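Local coordinates for lipopolysaccharide core heptose(I) kinase RfaP (Pseudomonas aeruginosa, PDB 6DFL), which phosphorylates the first heptose of the lipopolysaccharide core at the expense of ATP and also acts as a protein-tyrosine kinase, at residues A[151-154]-A[155-158]. Residues are numbered along the deposited sequence; the frame is centred on the assembly and turned at random.
Sequences VGDM and HRAG
H155 N donates to V151 O (2.7 Å) and R156 N to G152 O (2.8 Å), both nearly straight, closing the last full turn of helix 137-156; A157 N then splits weakly between the carbonyls of D153 and M154. The exit is a Schellman motif with G158, at positive phi (93°), in the C-prime position, its N bonded to H155 O and the next residue's N to M154 O. One turn apart and pointing the same way, the side chains of V151 and H155 make a CH-pi contact: a chi1 of 173° turns V151 CG1 over the imidazole face, 4.0 Å from the H155 ring centroid. The selenomethionine M154 bends at chi3 and brings CE obliquely to H155 CD2, 3.9 Å away. Both imidazole nitrogens are satisfied, ND1 by Y231 OH and NE2 by D206 OD2, which should fix the ring's rotation. R156 folds back along the helix, its guanidinium centred over G152 C and R156 NH2 3.2 Å from G152 CA, where glycine has no side chain to obstruct it. D153 OD1 meets R156 NH1 in the guanidinium plane, at its edge, in a 2.5 Å salt bridge, the two planes perpendicular, while R156 NH2 bonds to Y231 O. V151, M154 and H155 touch helix 200-212, and M154 and A157 reach helix 76-87; beyond G158, strand 159-160 leads toward D163, the probable catalytic aspartate, as in the protein-kinase C-lobe.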
loop_
_atom_site.group_PDB
_atom_site.type_symbol
_atom_site.label_atom_id
_atom_site.label_comp_id
_atom_site.label_asym_id
_atom_site.label_seq_id
_atom_site.Cartn_x
_atom_site.Cartn_y
_atom_site.Cartn_z
ATOM N N VAL A 151 -4.665 -0.283 2.478
ATOM C CA VAL A 151 -4.303 -1.226 3.530
ATOM C C VAL A 151 -5.163 -0.993 4.767
ATOM O O VAL A 151 -5.804 -1.917 5.283
ATOM C CB VAL A 151 -2.794 -1.120 3.835
ATOM C CG1 VAL A 151 -2.394 -1.961 5.032
ATOM C CG2 VAL A 151 -1.960 -1.517 2.618
ATOM N N GLY A 152 -5.203 0.254 5.252
ATOM C CA GLY A 152 -6.186 0.617 6.261
ATOM C C GLY A 152 -7.581 0.130 5.934
ATOM O O GLY A 152 -8.228 -0.511 6.763
ATOM N N ASP A 153 -8.046 0.392 4.704
ATOM C CA ASP A 153 -9.378 -0.062 4.303
ATOM C C ASP A 153 -9.486 -1.578 4.360
ATOM O O ASP A 153 -10.469 -2.126 4.879
ATOM C CB ASP A 153 -9.711 0.441 2.896
ATOM C CG ASP A 153 -10.437 1.802 2.907
ATOM O OD1 ASP A 153 -10.513 2.428 3.982
ATOM O OD2 ASP A 153 -10.922 2.232 1.836
HETATM N N MSE A 154 -8.478 -2.267 3.841
HETATM C CA MSE A 154 -8.390 -3.703 3.898
HETATM C C MSE A 154 -8.507 -4.216 5.331
HETATM O O MSE A 154 -9.280 -5.132 5.607
HETATM C CB MSE A 154 -7.066 -4.127 3.303
HETATM C CG MSE A 154 -7.032 -5.446 2.609
HETATM SE SE MSE A 154 -5.209 -5.654 1.914
HETATM C CE MSE A 154 -4.304 -6.049 3.597
ATOM N N HIS A 155 -7.711 -3.632 6.230
ATOM C CA HIS A 155 -7.698 -4.093 7.610
ATOM C C HIS A 155 -9.024 -3.823 8.287
ATOM O O HIS A 155 -9.560 -4.705 8.966
ATOM C CB HIS A 155 -6.579 -3.428 8.391
ATOM C CG HIS A 155 -5.230 -3.948 8.047
ATOM N ND1 HIS A 155 -4.069 -3.330 8.458
ATOM C CD2 HIS A 155 -4.854 -5.032 7.331
ATOM C CE1 HIS A 155 -3.034 -4.011 8.001
ATOM N NE2 HIS A 155 -3.484 -5.048 7.320
ATOM N N ARG A 156 -9.570 -2.600 8.123
ATOM C CA ARG A 156 -10.853 -2.294 8.748
ATOM C C ARG A 156 -11.940 -3.163 8.156
ATOM O O ARG A 156 -13.002 -3.319 8.764
ATOM C CB ARG A 156 -11.265 -0.806 8.597
ATOM C CG ARG A 156 -10.320 0.229 9.229
ATOM C CD ARG A 156 -10.420 1.633 8.547
ATOM N NE ARG A 156 -9.109 2.297 8.431
ATOM C CZ ARG A 156 -8.622 2.830 7.309
ATOM N NH1 ARG A 156 -9.316 2.803 6.175
ATOM N NH2 ARG A 156 -7.423 3.399 7.309
ATOM N N ALA A 157 -11.720 -3.740 6.980
ATOM C CA ALA A 157 -12.798 -4.560 6.461
ATOM C C ALA A 157 -12.641 -6.012 6.879
ATOM O O ALA A 157 -13.448 -6.846 6.469
ATOM C CB ALA A 157 -12.909 -4.412 4.942
ATOM N N GLY A 158 -11.665 -6.322 7.733
ATOM C CA GLY A 158 -11.478 -7.671 8.239
ATOM C C GLY A 158 -10.510 -8.553 7.461
ATOM O O GLY A 158 -10.432 -9.762 7.744
#